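Local structure of conserved hypothetical protein TM1158 (Thermotoga maritima, 1O1Y) at residues A[19-24]-A[198-203]; A[121-126]-A[202-207]; A[134-139]-A[234-239]. The protein probably acts as a class I glutamine amidotransferase, releasing ammonia from glutamine for transfer to an acceptor that remains unknown. One frame throughout, in Å; residues are numbered along the deposited sequence.

Contacts 1 and 2 are neighbours, their centres 12 Å apart. Contact 1 joins the break between helices 190-199 and 201-206, at Ala-199 and Tyr-200, to the loop after strand 14-18; contact 2 joins helix 201-206 to the short strand 122-123 at one edge of the mixed sheet. Their segments overlap at Asp-202 and Glu-203, though Glu-203 touches across contact 2 alone. Contact 3 lies across the centre of the chain, about 29 Å and 31 Å from the centres of contacts 1 and 2. Contact 1 borders the probable active site in space: His-20 of its loop touches Leu-101, next to Cys-100, the residue modified to cysteinesulfonic acid and the likely nucleophile of this family.

Contact 1: residues A[19-24]-A[198-203]; sequences RHVEIE and EAYKDE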
loop_
_atom_site.group_PDB
_atom_site.type_symbol
_atom_site.label_atom_id
_atom_site.label_comp_id
_atom_site.label_asym_id
_atom_site.label_seq_id
_atom_site.Cartn_x
_atom_site.Cartn_y
_atom_site.Cartn_z
ATOM N N ARG A 19 7.369 -5.090 5.610
ATOM C CA ARG A 19 6.370 -6.137 5.459
ATOM C C ARG A 19 5.856 -6.673 6.806
ATOM O O ARG A 19 6.623 -7.006 7.705
ATOM C CB ARG A 19 6.971 -7.276 4.649
ATOM C CG ARG A 19 5.951 -8.469 4.430
ATOM C CD ARG A 19 6.397 -9.480 3.407
ATOM N NE ARG A 19 7.679 -10.091 3.797
ATOM C CZ ARG A 19 8.368 -10.965 3.067
ATOM N NH1 ARG A 19 7.840 -11.509 1.978
ATOM N NH2 ARG A 19 9.563 -11.371 3.472
ATOM N N HIS A 20 4.543 -6.706 6.935
ATOM C CA HIS A 20 3.901 -7.183 8.153
ATOM C C HIS A 20 3.445 -8.623 8.131
ATOM O O HIS A 20 3.379 -9.268 9.176
ATOM C CB HIS A 20 2.705 -6.345 8.357
ATOM C CG HIS A 20 3.025 -4.906 8.498
ATOM N ND1 HIS A 20 2.355 -3.929 7.797
ATOM C CD2 HIS A 20 4.033 -4.284 9.154
ATOM C CE1 HIS A 20 2.837 -2.743 8.143
ATOM N NE2 HIS A 20 3.851 -2.931 8.974
ATOM N N VAL A 21 3.118 -9.104 6.939
ATOM C CA VAL A 21 2.572 -10.439 6.741
ATOM C C VAL A 21 3.277 -10.993 5.531
ATOM O O VAL A 21 3.287 -10.323 4.507
ATOM C CB VAL A 21 1.051 -10.361 6.465
ATOM C CG1 VAL A 21 0.484 -11.729 6.229
ATOM C CG2 VAL A 21 0.312 -9.718 7.691
ATOM N N GLU A 22 3.850 -12.193 5.644
ATOM C CA GLU A 22 4.734 -12.707 4.591
ATOM C C GLU A 22 4.064 -12.757 3.212
ATOM O O GLU A 22 4.668 -12.371 2.206
ATOM C CB GLU A 22 5.275 -14.074 4.952
ATOM C CG GLU A 22 6.279 -14.593 3.933
ATOM C CD GLU A 22 6.953 -15.866 4.393
ATOM O OE1 GLU A 22 6.580 -16.403 5.470
ATOM O OE2 GLU A 22 7.863 -16.325 3.668
ATOM N N ILE A 23 2.802 -13.188 3.194
ATOM C CA ILE A 23 2.008 -13.274 1.958
ATOM C C ILE A 23 1.685 -11.916 1.365
ATOM O O ILE A 23 1.520 -11.779 0.152
ATOM C CB ILE A 23 0.678 -14.046 2.271
ATOM C CG1 ILE A 23 1.000 -15.519 2.525
ATOM C CG2 ILE A 23 -0.356 -13.881 1.187
ATOM C CD1 ILE A 23 1.409 -16.284 1.312
ATOM N N GLU A 24 1.561 -10.930 2.225
ATOM C CA GLU A 24 1.195 -9.597 1.814
ATOM C C GLU A 24 2.482 -8.845 1.508
ATOM O O GLU A 24 2.881 -7.893 2.177
ATOM C CB GLU A 24 0.286 -8.920 2.822
ATOM C CG GLU A 24 -0.955 -9.799 3.056
ATOM C CD GLU A 24 -1.966 -9.288 4.087
ATOM O OE1 GLU A 24 -2.054 -8.069 4.305
ATOM O OE2 GLU A 24 -2.722 -10.135 4.641
ATOM N N GLU A 198 -5.329 -18.799 -1.270
ATOM C CA GLU A 198 -4.922 -19.949 -0.498
ATOM C C GLU A 198 -4.652 -19.579 0.976
ATOM O O GLU A 198 -5.067 -20.335 1.850
ATOM C CB GLU A 198 -3.711 -20.651 -1.115
ATOM C CG GLU A 198 -3.226 -21.895 -0.383
ATOM C CD GLU A 198 -4.256 -23.018 -0.323
ATOM O OE1 GLU A 198 -5.273 -22.984 -1.063
ATOM O OE2 GLU A 198 -4.053 -23.950 0.484
ATOM N N ALA A 199 -3.986 -18.465 1.234
ATOM C CA ALA A 199 -3.643 -18.088 2.604
ATOM C C ALA A 199 -4.907 -17.797 3.425
ATOM O O ALA A 199 -4.942 -18.078 4.635
ATOM C CB ALA A 199 -2.744 -16.864 2.651
ATOM N N TYR A 200 -5.925 -17.235 2.759
ATOM C CA TYR A 200 -7.116 -16.711 3.425
ATOM C C TYR A 200 -8.382 -17.424 3.020
ATOM O O TYR A 200 -9.462 -16.867 3.109
ATOM C CB TYR A 200 -7.239 -15.214 3.230
ATOM C CG TYR A 200 -5.985 -14.471 3.637
ATOM C CD1 TYR A 200 -5.386 -13.545 2.798
ATOM C CD2 TYR A 200 -5.377 -14.735 4.854
ATOM C CE1 TYR A 200 -4.211 -12.912 3.148
ATOM C CE2 TYR A 200 -4.205 -14.098 5.214
ATOM C CZ TYR A 200 -3.626 -13.200 4.366
ATOM O OH TYR A 200 -2.453 -12.575 4.751
ATOM N N LYS A 201 -8.205 -18.674 2.638
ATOM C CA LYS A 201 -9.242 -19.547 2.155
ATOM C C LYS A 201 -10.397 -19.654 3.153
ATOM O O LYS A 201 -11.542 -19.618 2.742
ATOM C CB LYS A 201 -8.621 -20.926 1.929
ATOM C CG LYS A 201 -9.556 -22.050 1.655
ATOM C CD LYS A 201 -8.814 -23.253 1.032
ATOM C CE LYS A 201 -9.794 -24.215 0.337
ATOM N NZ LYS A 201 -9.124 -25.417 -0.284
ATOM N N ASP A 202 -10.114 -19.798 4.457
ATOM C CA ASP A 202 -11.214 -19.961 5.430
ATOM C C ASP A 202 -11.961 -18.659 5.697
ATOM O O ASP A 202 -13.160 -18.661 5.886
ATOM C CB ASP A 202 -10.704 -20.553 6.739
ATOM C CG ASP A 202 -10.179 -21.934 6.567
ATOM O OD1 ASP A 202 -10.582 -22.621 5.592
ATOM O OD2 ASP A 202 -9.370 -22.440 7.377
ATOM N N GLU A 203 -11.260 -17.547 5.710
ATOM C CA GLU A 203 -11.896 -16.244 5.842
ATOM C C GLU A 203 -12.804 -15.960 4.658
ATOM O O GLU A 203 -13.924 -15.463 4.828
ATOM C CB GLU A 203 -10.864 -15.116 5.957
ATOM C CG GLU A 203 -11.485 -13.707 5.903
ATOM C CD GLU A 203 -10.483 -12.550 5.976
ATOM O OE1 GLU A 203 -10.925 -11.370 5.956
ATOM O OE2 GLU A 203 -9.254 -12.817 6.011
#
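Tyr-200 and Glu-24 both place CG beside the backbone N and opposite the carbonyl carbon (chi1 -53° and -56°), and with the rest of the glutamate chain extended the carboxylate reaches the phenol oxygen. OH of Tyr-200 lies 2.5 Å from OE2 of Glu-24; the hydrogen bond is very short, and the assignment of its proton is not settled. The carboxylate plane stands nearly upright to the ring, 83° apart, and OE2 comes to the ring obliquely. CG1 of Val-21, anti to the backbone N, packs 3.4 Å from the same OH. Beside this polar point Ile-23 lays CG1 4.0 Å from CB of Ala-199, and that methyl in turn sits 3.9 Å above the plane of the Tyr-200 ring, over its centre. Alanine suits this place because a small apolar group can cover the ring and still leave room for the isoleucine. Val-21 to Glu-24 forms a type I beta turn, which presents Ile-23 and Glu-24 together to Trp-196 of helix 190-199. Tyr-200 marks the break between that helix and helix 201-206, standing at the N-cap position of the second, and its ring meets Trp-149 edge-to-face. A phenol suits such a joint, being apolar across its ring and polar at its far end. With a valine methyl beside the hydroxyl and a carboxylate oxygen before it, the chemistry is consistent with a polar link between turn and helix break, its strength left open.

Contact 2: residues A[121-126]-A[202-207]; sequences EEIGWY and DELEKK
Two flat carboxylates, those of Glu-121 and Glu-203, share the ammonium of Lys-207 but offer it different sides. Glu-121 OE2 uses its syn lone pair to meet NZ of Lys-207 at 3.1 Å, whereas Glu-203 OE1 is approached by NZ at 2.8 Å from the anti side, 23° out of the carboxylate plane. Another flat group, the Tyr-126 ring, has CB of Glu-122 over one face, while C of Ile-123 and N of Gly-124 lie in plane at its edge; its OH accepts a hydrogen bond from the backbone N of Ile-123. Lys-207 stands between two like charges, and lysine suits the place because its long, extended chain carries one cation to both, probably easing their mutual repulsion. The bond to Glu-203 also spans one turn of the helix, from residue i to i+4. A water lies between the two carboxylates, near OE1 of Glu-121 and OE1 of Glu-203, and how it shares its protons is left open. The lysine crosses Ile-123 at about a right angle, CD of Lys-207 lying 3.8 Å from CD1 of Ile-123, and Ile-123 CG2 comes 4.4 Å from CD2 of Leu-204. Helix 201-206 is thereby joined to edge strand 122-123: Ile-123 and Leu-204 both pack on Trp-149 of strand 143-150 and on Ile-209, the Trp-149 NE1 reaches Glu-203 OE1, and Leu-204 also meets Ile-197 of helix 190-199.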
loop_
_atom_site.group_PDB
_atom_site.type_symbol
_atom_site.label_atom_id
_atom_site.label_comp_id
_atom_site.label_asym_id
_atom_site.label_seq_id
_atom_site.Cartn_x
_atom_site.Cartn_y
_atom_site.Cartn_z
ATOM N N GLU A 121 -16.883 -3.726 5.229
ATOM C CA GLU A 121 -15.556 -4.027 4.718
ATOM C C GLU A 121 -15.577 -4.039 3.185
ATOM O O GLU A 121 -16.602 -4.321 2.564
ATOM C CB GLU A 121 -15.080 -5.388 5.182
ATOM C CG GLU A 121 -14.801 -5.524 6.661
ATOM C CD GLU A 121 -14.222 -6.890 6.990
ATOM O OE1 GLU A 121 -13.064 -7.006 7.450
ATOM O OE2 GLU A 121 -14.922 -7.859 6.727
ATOM N N GLU A 122 -14.441 -3.727 2.598
ATOM C CA GLU A 122 -14.218 -3.901 1.177
ATOM C C GLU A 122 -13.247 -5.056 1.001
ATOM O O GLU A 122 -12.067 -4.943 1.341
ATOM C CB GLU A 122 -13.664 -2.612 0.578
ATOM C CG GLU A 122 -14.677 -1.467 0.471
ATOM C CD GLU A 122 -14.117 -0.251 -0.264
ATOM O OE1 GLU A 122 -12.980 0.206 0.035
ATOM O OE2 GLU A 122 -14.816 0.303 -1.146
ATOM N N ILE A 123 -13.757 -6.193 0.526
ATOM C CA ILE A 123 -12.923 -7.334 0.249
ATOM C C ILE A 123 -13.299 -7.783 -1.157
ATOM O O ILE A 123 -14.397 -8.280 -1.393
ATOM C CB ILE A 123 -13.116 -8.471 1.225
ATOM C CG1 ILE A 123 -12.808 -8.009 2.650
ATOM C CG2 ILE A 123 -12.224 -9.657 0.792
ATOM C CD1 ILE A 123 -13.098 -9.056 3.715
ATOM N N GLY A 124 -12.403 -7.534 -2.096
ATOM C CA GLY A 124 -12.705 -7.815 -3.490
ATOM C C GLY A 124 -12.394 -6.679 -4.417
ATOM O O GLY A 124 -11.614 -5.811 -4.087
ATOM N N TRP A 125 -13.068 -6.663 -5.574
ATOM C CA TRP A 125 -12.729 -5.694 -6.615
ATOM C C TRP A 125 -13.761 -4.565 -6.630
ATOM O O TRP A 125 -14.968 -4.829 -6.660
ATOM C CB TRP A 125 -12.675 -6.442 -7.965
ATOM C CG TRP A 125 -11.463 -7.308 -8.064
ATOM C CD1 TRP A 125 -11.378 -8.640 -7.797
ATOM C CD2 TRP A 125 -10.150 -6.893 -8.456
ATOM N NE1 TRP A 125 -10.081 -9.075 -8.004
ATOM C CE2 TRP A 125 -9.316 -8.026 -8.411
ATOM C CE3 TRP A 125 -9.601 -5.693 -8.869
ATOM C CZ2 TRP A 125 -7.977 -7.979 -8.745
ATOM C CZ3 TRP A 125 -8.283 -5.639 -9.203
ATOM C CH2 TRP A 125 -7.475 -6.795 -9.149
ATOM N N TYR A 126 -13.289 -3.324 -6.527
ATOM C CA TYR A 126 -14.150 -2.161 -6.374
ATOM C C TYR A 126 -13.589 -1.041 -7.208
ATOM O O TYR A 126 -12.407 -0.967 -7.443
ATOM C CB TYR A 126 -14.202 -1.674 -4.899
ATOM C CG TYR A 126 -14.805 -2.644 -3.884
ATOM C CD1 TYR A 126 -14.105 -3.737 -3.426
ATOM C CD2 TYR A 126 -16.068 -2.438 -3.349
ATOM C CE1 TYR A 126 -14.640 -4.599 -2.543
ATOM C CE2 TYR A 126 -16.610 -3.311 -2.413
ATOM C CZ TYR A 126 -15.878 -4.392 -2.002
ATOM O OH TYR A 126 -16.406 -5.291 -1.072
ATOM N N ASP A 202 -10.114 -19.798 4.457
ATOM C CA ASP A 202 -11.214 -19.961 5.430
ATOM C C ASP A 202 -11.961 -18.659 5.697
ATOM O O ASP A 202 -13.160 -18.661 5.886
ATOM C CB ASP A 202 -10.704 -20.553 6.739
ATOM C CG ASP A 202 -10.179 -21.934 6.567
ATOM O OD1 ASP A 202 -10.582 -22.621 5.592
ATOM O OD2 ASP A 202 -9.370 -22.440 7.377
ATOM N N GLU A 203 -11.260 -17.547 5.710
ATOM C CA GLU A 203 -11.896 -16.244 5.842
ATOM C C GLU A 203 -12.804 -15.960 4.658
ATOM O O GLU A 203 -13.924 -15.463 4.828
ATOM C CB GLU A 203 -10.864 -15.116 5.957
ATOM C CG GLU A 203 -11.485 -13.707 5.903
ATOM C CD GLU A 203 -10.483 -12.550 5.976
ATOM O OE1 GLU A 203 -10.925 -11.370 5.956
ATOM O OE2 GLU A 203 -9.254 -12.817 6.011
ATOM N N LEU A 204 -12.304 -16.249 3.450
ATOM C CA LEU A 204 -13.127 -16.126 2.269
ATOM C C LEU A 204 -14.354 -17.042 2.342
ATOM O O LEU A 204 -15.442 -16.593 2.025
ATOM C CB LEU A 204 -12.312 -16.386 0.990
ATOM C CG LEU A 204 -11.284 -15.299 0.702
ATOM C CD1 LEU A 204 -10.394 -15.722 -0.440
ATOM C CD2 LEU A 204 -11.937 -13.992 0.362
ATOM N N GLU A 205 -14.191 -18.288 2.798
ATOM C CA GLU A 205 -15.327 -19.205 2.945
ATOM C C GLU A 205 -16.328 -18.653 3.961
ATOM O O GLU A 205 -17.532 -18.670 3.706
ATOM C CB GLU A 205 -14.931 -20.642 3.379
ATOM C CG GLU A 205 -14.204 -21.455 2.339
ATOM C CD GLU A 205 -13.781 -22.841 2.844
ATOM O OE1 GLU A 205 -13.995 -23.160 4.031
ATOM O OE2 GLU A 205 -13.226 -23.624 2.029
ATOM N N LYS A 206 -15.833 -18.185 5.106
ATOM C CA LYS A 206 -16.683 -17.666 6.194
ATOM C C LYS A 206 -17.563 -16.524 5.661
ATOM O O LYS A 206 -18.776 -16.499 5.915
ATOM C CB LYS A 206 -15.850 -17.109 7.359
ATOM C CG LYS A 206 -16.676 -16.616 8.553
ATOM C CD LYS A 206 -15.795 -16.479 9.818
ATOM C CE LYS A 206 -16.438 -15.607 10.915
ATOM N NZ LYS A 206 -17.181 -16.440 11.881
ATOM N N LYS A 207 -16.948 -15.675 4.861
ATOM C CA LYS A 207 -17.585 -14.470 4.319
ATOM C C LYS A 207 -18.319 -14.747 2.987
ATOM O O LYS A 207 -18.925 -13.854 2.413
ATOM C CB LYS A 207 -16.572 -13.380 4.156
ATOM C CG LYS A 207 -16.021 -12.904 5.524
ATOM C CD LYS A 207 -15.000 -11.807 5.442
ATOM C CE LYS A 207 -14.618 -11.364 6.901
ATOM N NZ LYS A 207 -13.381 -10.537 6.961
HETATM O O HOH W 1 -10.609 -9.104 7.019
#

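Contact 3: residues A[134-139]-A[234-239]; sequences NKFFRE and ERMVES. With SO4 (sulfate ion), chain F.
Arg-235 and Glu-139 approach from opposite directions in a salt bridge that joins the end of the long helix 211-237 to the loop between strands 125-130 and 143-150, a loop shaped by an Asx turn at Asn-134 and a short 3-10 segment. The arginine chain runs extended from CG to NE (chi3 -176°), which carries its guanidinium out over the loop. Its NE and NH2 side faces the two carboxylate oxygens, the planes 24° apart; both bonds are weak in angle and rest on one of two conformers of Glu-139, so their detail is doubtful. The geometry is firm toward a sulfate ion, probably from the crystallisation liquor: NH1 of Arg-235 meets its O4 at 2.8 Å and NH2 of Arg-235 its O1 at 2.9 Å, both almost straight at 176°. Over one face of the same guanidinium lies CB of Arg-138, whose own NH1 grips sulfate O2 at 3.1 Å while its NH2 is held by Asp-133 O. Arginine fits here because one planar cation serves two anions, the sulfate at its edge and the carboxylate through NE and NH2; an alanine in its place would probably leave the Glu-139 charge without its mate and the sulfate less firmly held. Deeper in, the Phe-136 ring is flanked on both faces, by Lys-135 CG and, opposite, CG of selenomethionine Met-236, each offset toward the rim. Val-180 of the central sheet touches both Phe-136 and Met-236. At the ring's edge, near its plane, Phe-136 CE1 comes 3.7 Å from the backbone O of Arg-235.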
loop_
_atom_site.group_PDB
_atom_site.type_symbol
_atom_site.label_atom_id
_atom_site.label_comp_id
_atom_site.label_asym_id
_atom_site.label_seq_id
_atom_site.Cartn_x
_atom_site.Cartn_y
_atom_site.Cartn_z
ATOM N N ASN A 134 -2.640 15.423 -9.224
ATOM C CA ASN A 134 -1.294 15.152 -8.666
ATOM C C ASN A 134 -0.444 14.373 -9.656
ATOM O O ASN A 134 -0.844 13.325 -10.160
ATOM C CB ASN A 134 -1.379 14.311 -7.382
ATOM C CG ASN A 134 -0.009 14.088 -6.756
ATOM O OD1 ASN A 134 0.622 13.058 -7.010
ATOM N ND2 ASN A 134 0.451 15.048 -5.943
ATOM N N LYS A 135 0.768 14.853 -9.843
ATOM C CA LYS A 135 1.672 14.350 -10.863
ATOM C C LYS A 135 2.001 12.862 -10.744
ATOM O O LYS A 135 2.215 12.209 -11.766
ATOM C CB LYS A 135 2.983 15.143 -10.831
ATOM C CG LYS A 135 3.832 14.935 -9.568
ATOM C CD LYS A 135 5.136 15.784 -9.645
ATOM C CE LYS A 135 5.960 15.645 -8.375
ATOM N NZ LYS A 135 7.240 16.431 -8.507
ATOM N N PHE A 136 2.056 12.334 -9.533
ATOM C CA PHE A 136 2.430 10.930 -9.349
ATOM C C PHE A 136 1.428 9.999 -10.027
ATOM O O PHE A 136 1.774 8.894 -10.391
ATOM C CB PHE A 136 2.522 10.532 -7.868
ATOM C CG PHE A 136 3.645 11.185 -7.139
ATOM C CD1 PHE A 136 4.909 11.290 -7.722
ATOM C CD2 PHE A 136 3.464 11.693 -5.862
ATOM C CE1 PHE A 136 5.965 11.872 -7.064
ATOM C CE2 PHE A 136 4.548 12.306 -5.193
ATOM C CZ PHE A 136 5.786 12.384 -5.798
ATOM N N PHE A 137 0.175 10.463 -10.107
ATOM C CA PHE A 137 -0.941 9.665 -10.611
ATOM C C PHE A 137 -1.459 10.165 -11.955
ATOM O O PHE A 137 -2.552 9.801 -12.367
ATOM C CB PHE A 137 -2.050 9.624 -9.568
ATOM C CG PHE A 137 -1.644 8.868 -8.337
ATOM C CD1 PHE A 137 -1.692 7.504 -8.321
ATOM C CD2 PHE A 137 -1.083 9.521 -7.245
ATOM C CE1 PHE A 137 -1.321 6.781 -7.199
ATOM C CE2 PHE A 137 -0.696 8.776 -6.114
ATOM C CZ PHE A 137 -0.807 7.439 -6.098
ATOM N N ARG A 138 -0.674 10.981 -12.644
ATOM C CA ARG A 138 -1.102 11.550 -13.901
ATOM C C ARG A 138 -1.555 10.537 -14.947
ATOM O O ARG A 138 -2.480 10.803 -15.727
ATOM C CB ARG A 138 -0.000 12.445 -14.462
ATOM C CG ARG A 138 -0.446 13.502 -15.464
ATOM C CD ARG A 138 0.275 14.902 -15.275
ATOM N NE ARG A 138 0.098 15.543 -13.936
ATOM C CZ ARG A 138 0.912 16.491 -13.427
ATOM N NH1 ARG A 138 1.976 16.899 -14.089
ATOM N NH2 ARG A 138 0.686 17.022 -12.235
ATOM N N GLU A 139 -0.960 9.348 -14.958
ATOM C CA GLU A 139 -1.331 8.330 -15.937
ATOM C C GLU A 139 -2.576 7.560 -15.541
ATOM O O GLU A 139 -3.098 6.779 -16.365
ATOM C CB GLU A 139 -0.209 7.308 -16.105
ATOM C CG GLU A 139 0.921 7.811 -16.974
ATOM C CD GLU A 139 1.689 8.945 -16.339
ATOM O OE1 GLU A 139 1.858 9.996 -17.005
ATOM O OE2 GLU A 139 2.129 8.773 -15.174
ATOM N N GLU A 234 7.968 4.905 -11.212
ATOM C CA GLU A 234 8.934 5.687 -11.921
ATOM C C GLU A 234 8.874 7.147 -11.500
ATOM O O GLU A 234 9.900 7.808 -11.353
ATOM C CB GLU A 234 8.723 5.560 -13.437
ATOM C CG GLU A 234 9.069 4.154 -13.981
ATOM C CD GLU A 234 8.557 3.936 -15.413
ATOM O OE1 GLU A 234 8.518 2.772 -15.877
ATOM O OE2 GLU A 234 8.230 4.941 -16.074
ATOM N N ARG A 235 7.671 7.659 -11.355
ATOM C CA ARG A 235 7.504 9.045 -10.974
ATOM C C ARG A 235 7.954 9.310 -9.535
ATOM O O ARG A 235 8.556 10.349 -9.243
ATOM C CB ARG A 235 6.043 9.439 -11.171
ATOM C CG ARG A 235 5.714 9.841 -12.590
ATOM C CD ARG A 235 4.218 9.918 -12.842
ATOM N NE ARG A 235 3.975 10.205 -14.243
ATOM C CZ ARG A 235 3.885 11.417 -14.763
ATOM N NH1 ARG A 235 4.078 12.505 -14.040
ATOM N NH2 ARG A 235 3.713 11.526 -16.078
HETATM N N MSE A 236 7.708 8.358 -8.653
HETATM C CA MSE A 236 8.091 8.537 -7.233
HETATM C C MSE A 236 9.590 8.584 -7.036
HETATM O O MSE A 236 10.057 9.353 -6.208
HETATM C CB MSE A 236 7.514 7.470 -6.359
HETATM C CG MSE A 236 6.018 7.652 -6.190
HETATM SE SE MSE A 236 5.244 6.372 -4.988
HETATM C CE MSE A 236 5.976 7.236 -3.305
ATOM N N VAL A 237 10.343 7.793 -7.798
ATOM C CA VAL A 237 11.807 7.754 -7.631
ATOM C C VAL A 237 12.551 8.697 -8.573
ATOM O O VAL A 237 13.780 8.820 -8.501
ATOM C CB VAL A 237 12.390 6.320 -7.803
ATOM C CG1 VAL A 237 11.684 5.333 -6.929
ATOM C CG2 VAL A 237 12.346 5.888 -9.258
ATOM N N GLU A 238 11.838 9.366 -9.466
ATOM C CA GLU A 238 12.464 10.139 -10.548
ATOM C C GLU A 238 13.354 11.228 -9.992
ATOM O O GLU A 238 12.955 11.946 -9.048
ATOM C CB GLU A 238 11.407 10.779 -11.441
ATOM C CG GLU A 238 11.987 11.555 -12.602
ATOM C CD GLU A 238 10.935 12.325 -13.349
ATOM O OE1 GLU A 238 9.711 11.936 -13.253
ATOM O OE2 GLU A 238 11.367 13.294 -14.011
ATOM N N SER A 239 14.553 11.325 -10.593
ATOM C CA SER A 239 15.578 12.283 -10.210
ATOM C C SER A 239 15.814 13.267 -11.379
ATOM O O SER A 239 16.919 13.793 -11.587
ATOM C CB SER A 239 16.886 11.548 -9.822
ATOM O OG SER A 239 17.502 10.905 -10.934
ATOM O OXT SER A 239 14.896 13.546 -12.168
HETATM S S SO4 F . 3.946 15.294 -16.610
HETATM O O1 SO4 F . 3.393 14.172 -17.266
HETATM O O2 SO4 F . 3.086 16.423 -16.941
HETATM O O3 SO4 F . 5.249 15.675 -17.059
HETATM O O4 SO4 F . 4.000 15.035 -15.222
#